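PDB 5UAM: ulvan Lyase-PL25 from Pseudoalteromonas sp. PLSV, which cleaves ulvan, the sulfated rhamnose- and uronic acid-containing polysaccharide of green seaweed cell walls, as a polysaccharide lyase of family 25. Local coordinates for residues Y164-K169 with S186-Q191; Y176-H181 with M264-K269. All coordinates share one frame; numbering follows the deposited sequence.

In the fold
Entering from the N-terminal side, the chain turns a corner at Tyr164, runs down strand 165-169, returns along strand 175-180 and goes out again along strand 188-193. Interaction 1 closes this short excursion by bringing side chains of the first and third strands together across the middle one, to which both are antiparallel. Interaction 2 begins on that middle strand and closes a much longer loop, reaching strand 258-267, farther along the same curled sheet of the beta-propeller. The two loops therefore cross, since 176-181 lies between the halves of interaction 1, while 264-269 comes after both. Backbone hydrogen bonds of Gln166 with Phe178 and Ile168 with Tyr176 knit them together, and both touch the same phosphate ion.

Interaction 1: Y164-K169 with S186-Q191; sequences YNQAIK and SDWVYQ. With PO4 (phosphate ion), chain E; EDO (1,2-ethanediol), chain J.
Tyr164 meets Trp188 rim to rim, the two ring planes nearly parallel (5° apart), with neither ring lying over the other. Followed outward, Tyr164 CB touches Trp188 CH2 at 3.8 Å, CG lies slightly farther from the same atom, and CD2 packs against CH2, also at 3.8 Å, and against CZ2. Beyond the indole, CE2 and CZ turn to the phosphate ion, whose O2 lies at the ring edge, and the tip OH sits 2.8 Å from phosphate O3 and 3.0 Å from O2. CG stands opposite the carbonyl carbon (chi1 -58°), which sends the ring past the indole to the anion. Gln166 brings NE2 to the indole edge, 3.7 Å from Trp188 CZ3, its amide plane 82° from the ring; NE2 donates to Ala223 O and weakly to Tyr164 O, while OE1 accepts from Ala225 N and His43 NE2. Trp188 NE1 is tied to Trp221 O, which helps fix the indole. A leucine in place of Tyr164 would probably leave the indole rim partly uncovered and take one hydroxyl from beside the phosphate. With His99, the proton donor, close by, this hydroxyl belongs to the lyase active site as its proton acceptor, and the phosphate probably occupies space used by substrate.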
# COMPACT_ATOMS: atom_id res chain seq x y z
N TYR A 164 1.64 -4.27 -7.21
CA TYR A 164 1.40 -3.13 -6.32
C TYR A 164 0.17 -2.30 -6.70
O TYR A 164 0.26 -1.07 -6.89
CB TYR A 164 2.63 -2.25 -6.15
CG TYR A 164 3.85 -2.93 -5.61
CD1 TYR A 164 3.83 -3.58 -4.40
CD2 TYR A 164 5.04 -2.92 -6.33
CE1 TYR A 164 4.97 -4.16 -3.90
CE2 TYR A 164 6.17 -3.49 -5.85
CZ TYR A 164 6.14 -4.12 -4.65
OH TYR A 164 7.28 -4.69 -4.14
N ASN A 165 -0.99 -2.95 -6.72
CA ASN A 165 -2.23 -2.31 -7.14
C ASN A 165 -2.71 -1.28 -6.14
O ASN A 165 -2.82 -1.55 -4.94
CB ASN A 165 -3.33 -3.35 -7.26
CG ASN A 165 -3.05 -4.36 -8.30
OD1 ASN A 165 -2.71 -4.02 -9.43
ND2 ASN A 165 -3.23 -5.63 -7.95
N GLN A 166 -3.09 -0.11 -6.65
CA GLN A 166 -3.58 0.99 -5.86
C GLN A 166 -4.74 1.57 -6.64
O GLN A 166 -4.56 2.03 -7.76
CB GLN A 166 -2.46 1.99 -5.63
CG GLN A 166 -1.27 1.31 -5.01
CD GLN A 166 -0.10 2.21 -4.83
OE1 GLN A 166 -0.21 3.26 -4.21
NE2 GLN A 166 1.05 1.74 -5.27
N ALA A 167 -5.94 1.49 -6.07
CA ALA A 167 -7.15 1.80 -6.82
C ALA A 167 -7.82 3.05 -6.26
O ALA A 167 -8.06 3.14 -5.05
CB ALA A 167 -8.12 0.63 -6.74
N ILE A 168 -8.16 3.98 -7.15
CA ILE A 168 -8.73 5.26 -6.77
C ILE A 168 -9.95 5.53 -7.63
O ILE A 168 -9.90 5.37 -8.85
CB ILE A 168 -7.70 6.39 -6.92
CG1 ILE A 168 -6.49 6.07 -6.04
CG2 ILE A 168 -8.31 7.74 -6.52
CD1 ILE A 168 -5.38 7.08 -6.16
N LYS A 169 -11.05 5.94 -7.00
CA LYS A 169 -12.25 6.35 -7.71
C LYS A 169 -12.46 7.84 -7.51
O LYS A 169 -12.45 8.34 -6.38
CB LYS A 169 -13.49 5.61 -7.21
CG LYS A 169 -14.73 5.89 -8.06
CD LYS A 169 -15.93 5.08 -7.62
CE LYS A 169 -16.44 5.51 -6.29
NZ LYS A 169 -17.78 4.84 -6.00
N SER A 186 10.79 -1.69 -14.78
CA SER A 186 9.50 -1.44 -15.38
C SER A 186 9.05 -0.02 -15.06
O SER A 186 9.36 0.52 -14.00
CB SER A 186 8.42 -2.38 -14.83
OG SER A 186 8.79 -3.74 -14.99
N ASP A 187 8.27 0.54 -15.98
CA ASP A 187 7.62 1.81 -15.68
C ASP A 187 6.51 1.60 -14.66
O ASP A 187 5.93 0.52 -14.54
CB ASP A 187 6.97 2.39 -16.93
CG ASP A 187 7.97 2.89 -17.98
OD1 ASP A 187 9.21 2.74 -17.87
OD2 ASP A 187 7.45 3.44 -18.99
N TRP A 188 6.18 2.66 -13.93
CA TRP A 188 4.93 2.74 -13.18
C TRP A 188 3.90 3.42 -14.05
O TRP A 188 4.22 4.38 -14.77
CB TRP A 188 5.09 3.48 -11.85
CG TRP A 188 5.76 2.63 -10.82
CD1 TRP A 188 7.05 2.20 -10.84
CD2 TRP A 188 5.16 2.06 -9.66
NE1 TRP A 188 7.30 1.41 -9.75
CE2 TRP A 188 6.16 1.32 -9.01
CE3 TRP A 188 3.88 2.11 -9.11
CZ2 TRP A 188 5.93 0.64 -7.81
CZ3 TRP A 188 3.65 1.40 -7.89
CH2 TRP A 188 4.67 0.70 -7.28
N VAL A 189 2.67 2.93 -13.97
CA VAL A 189 1.62 3.32 -14.88
C VAL A 189 0.31 3.46 -14.12
O VAL A 189 0.16 3.00 -12.99
CB VAL A 189 1.41 2.27 -16.00
CG1 VAL A 189 2.70 1.99 -16.75
CG2 VAL A 189 0.85 0.99 -15.40
N TYR A 190 -0.67 4.03 -14.80
CA TYR A 190 -2.06 3.81 -14.43
C TYR A 190 -2.86 3.31 -15.63
O TYR A 190 -2.50 3.54 -16.78
CB TYR A 190 -2.72 5.06 -13.84
CG TYR A 190 -2.89 6.22 -14.81
CD1 TYR A 190 -3.96 6.28 -15.68
CD2 TYR A 190 -1.97 7.27 -14.85
CE1 TYR A 190 -4.13 7.35 -16.55
CE2 TYR A 190 -2.13 8.33 -15.72
CZ TYR A 190 -3.21 8.38 -16.57
OH TYR A 190 -3.35 9.46 -17.43
N GLN A 191 -3.95 2.60 -15.32
CA GLN A 191 -5.00 2.33 -16.29
C GLN A 191 -6.29 2.95 -15.79
O GLN A 191 -6.64 2.83 -14.61
CB GLN A 191 -5.19 0.83 -16.54
CG GLN A 191 -4.04 0.18 -17.27
CD GLN A 191 -4.33 -1.22 -17.72
OE1 GLN A 191 -3.92 -2.21 -17.08
NE2 GLN A 191 -5.03 -1.33 -18.83
P PO4 E . 9.80 -6.41 -5.49
O1 PO4 E . 11.22 -6.93 -5.52
O2 PO4 E . 9.77 -4.96 -5.77
O3 PO4 E . 9.31 -6.67 -4.08
O4 PO4 E . 9.00 -7.16 -6.54
C1 EDO J . 9.55 1.75 -21.39
O1 EDO J . 10.38 2.56 -20.54
C2 EDO J . 10.35 1.31 -22.61
O2 EDO J . 11.51 0.58 -22.18

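Interaction 2: Y176-H181 with M264-K269; sequences YLFFRH and MSFNTK. With PO4 (phosphate ion), chain E.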
# COMPACT_ATOMS: atom_id res chain seq x y z
N TYR A 176 -9.10 4.78 -11.49
CA TYR A 176 -7.69 4.72 -11.86
C TYR A 176 -7.02 3.62 -11.05
O TYR A 176 -7.10 3.61 -9.82
CB TYR A 176 -6.98 6.05 -11.57
CG TYR A 176 -7.47 7.17 -12.43
CD1 TYR A 176 -8.64 7.87 -12.13
CD2 TYR A 176 -6.77 7.54 -13.58
CE1 TYR A 176 -9.07 8.90 -12.94
CE2 TYR A 176 -7.21 8.55 -14.39
CZ TYR A 176 -8.35 9.24 -14.07
OH TYR A 176 -8.79 10.26 -14.89
N LEU A 177 -6.34 2.71 -11.75
CA LEU A 177 -5.56 1.66 -11.12
C LEU A 177 -4.09 1.96 -11.38
O LEU A 177 -3.67 1.99 -12.53
CB LEU A 177 -5.90 0.27 -11.67
CG LEU A 177 -5.21 -0.88 -10.93
CD1 LEU A 177 -5.81 -1.05 -9.55
CD2 LEU A 177 -5.36 -2.18 -11.75
N PHE A 178 -3.34 2.22 -10.31
CA PHE A 178 -1.92 2.50 -10.38
C PHE A 178 -1.15 1.25 -9.99
O PHE A 178 -1.54 0.52 -9.07
CB PHE A 178 -1.56 3.62 -9.39
CG PHE A 178 -2.13 4.94 -9.77
CD1 PHE A 178 -3.43 5.23 -9.45
CD2 PHE A 178 -1.37 5.87 -10.45
CE1 PHE A 178 -3.98 6.43 -9.78
CE2 PHE A 178 -1.94 7.10 -10.83
CZ PHE A 178 -3.25 7.35 -10.48
N PHE A 179 -0.06 0.97 -10.69
CA PHE A 179 0.74 -0.22 -10.43
C PHE A 179 2.07 -0.10 -11.18
O PHE A 179 2.24 0.74 -12.08
CB PHE A 179 0.02 -1.51 -10.84
CG PHE A 179 -0.45 -1.53 -12.26
CD1 PHE A 179 -1.67 -0.97 -12.63
CD2 PHE A 179 0.31 -2.12 -13.26
CE1 PHE A 179 -2.11 -0.98 -13.94
CE2 PHE A 179 -0.12 -2.14 -14.56
CZ PHE A 179 -1.34 -1.58 -14.91
N ARG A 180 3.01 -0.96 -10.79
CA ARG A 180 4.24 -1.16 -11.55
C ARG A 180 3.98 -2.14 -12.68
O ARG A 180 3.46 -3.24 -12.45
CB ARG A 180 5.32 -1.69 -10.64
CG ARG A 180 6.69 -1.84 -11.30
CD ARG A 180 7.77 -2.35 -10.37
NE ARG A 180 7.51 -3.74 -9.96
CZ ARG A 180 8.11 -4.33 -8.94
NH1 ARG A 180 9.01 -3.68 -8.20
NH2 ARG A 180 7.78 -5.58 -8.64
N HIS A 181 4.32 -1.76 -13.91
CA HIS A 181 3.98 -2.55 -15.10
C HIS A 181 5.02 -3.64 -15.36
O HIS A 181 5.69 -3.69 -16.40
CB HIS A 181 3.80 -1.62 -16.30
CG HIS A 181 3.08 -2.21 -17.48
ND1 HIS A 181 3.61 -3.22 -18.25
CD2 HIS A 181 1.93 -1.84 -18.10
CE1 HIS A 181 2.81 -3.48 -19.27
NE2 HIS A 181 1.77 -2.66 -19.19
N MET A 264 4.53 14.25 -6.34
CA MET A 264 3.90 14.97 -7.43
C MET A 264 2.39 14.75 -7.38
O MET A 264 1.90 13.87 -6.68
CB MET A 264 4.50 14.60 -8.79
CG MET A 264 4.34 13.15 -9.17
SD MET A 264 5.51 12.82 -10.51
CE MET A 264 5.16 11.10 -10.87
N SER A 265 1.68 15.54 -8.18
CA SER A 265 0.22 15.55 -8.21
C SER A 265 -0.26 15.37 -9.65
O SER A 265 0.39 15.81 -10.59
CB SER A 265 -0.27 16.90 -7.65
OG SER A 265 -1.67 16.96 -7.48
N PHE A 266 -1.41 14.73 -9.79
CA PHE A 266 -2.04 14.38 -11.06
C PHE A 266 -3.43 15.00 -11.05
O PHE A 266 -4.28 14.62 -10.24
CB PHE A 266 -2.10 12.85 -11.14
CG PHE A 266 -2.91 12.27 -12.27
CD1 PHE A 266 -3.15 12.92 -13.47
CD2 PHE A 266 -3.43 11.00 -12.11
CE1 PHE A 266 -3.90 12.30 -14.49
CE2 PHE A 266 -4.17 10.38 -13.11
CZ PHE A 266 -4.41 11.02 -14.28
N ASN A 267 -3.67 15.96 -11.93
CA ASN A 267 -5.00 16.53 -12.09
C ASN A 267 -5.77 15.65 -13.06
O ASN A 267 -5.46 15.60 -14.25
CB ASN A 267 -4.88 17.96 -12.61
CG ASN A 267 -6.23 18.64 -12.77
OD1 ASN A 267 -7.22 18.03 -13.20
ND2 ASN A 267 -6.27 19.92 -12.45
N THR A 268 -6.75 14.91 -12.54
CA THR A 268 -7.45 13.95 -13.40
C THR A 268 -8.40 14.60 -14.38
O THR A 268 -8.82 13.92 -15.33
CB THR A 268 -8.23 12.92 -12.56
OG1 THR A 268 -9.31 13.58 -11.87
CG2 THR A 268 -7.33 12.19 -11.61
N LYS A 269 -8.75 15.88 -14.20
CA LYS A 269 -9.63 16.54 -15.16
C LYS A 269 -8.84 16.98 -16.38
O LYS A 269 -9.29 16.78 -17.52
CB LYS A 269 -10.30 17.73 -14.47
CG LYS A 269 -11.23 18.54 -15.37
CD LYS A 269 -11.83 19.74 -14.64
CE LYS A 269 -10.81 20.86 -14.39
NZ LYS A 269 -10.63 21.79 -15.55
P PO4 E . 9.80 -6.41 -5.49
O1 PO4 E . 11.22 -6.93 -5.52
O2 PO4 E . 9.77 -4.96 -5.77
O3 PO4 E . 9.31 -6.67 -4.08
O4 PO4 E . 9.00 -7.16 -6.54
O HOH W 1 -7.53 11.40 -17.00
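Phe266 and Tyr176 are brought together by different first torsions: Phe266 CG stands anti to its own backbone N (chi1 171°), whereas Tyr176 CG lies beside its N and opposite the carbonyl carbon (chi1 -66°). The contact joins strands 175-180 and 258-267 of the beta-propeller, not paired with each other but meeting through a buried aromatic cluster. Phe266 presents its edge to the face of Tyr176 in an offset T-shaped pair, planes at 89° and ring centroids 5.5 Å apart. The touching rim atoms are Phe266 CZ and Tyr176 CE2, 3.7 Å from each other. On the neighbouring part of its rim, Phe266 CD2 receives Phe178 CZ at 4.0 Å, so one phenylalanine ring bridges two residues of the same strand face. Tyr190 packs with both Tyr176 and Phe266, and Trp273 stacks on Phe266, which extends the cluster beyond the two strands.

Thr268 follows the end of its strand and lies against the outer part of the tyrosine: its CB is 3.6 Å from Tyr176 OH, and CG2 touches CE1 and CZ. The threonine hydroxyl is bonded to Asp231 O. At the far end of strand 175-180, Arg180, a substrate-binding residue, holds the phosphate ion in a two-pronged grip, NH1 to O2 at 2.8 Å and NH2 to O4 at 2.9 Å. Next to Thr268, Asn267 OD1 accepts from Lys269 N in an Asx turn. A single water links the segments, 2.7 Å from Tyr176 OH and donating a longer bond, 3.3 Å, to Thr268 O.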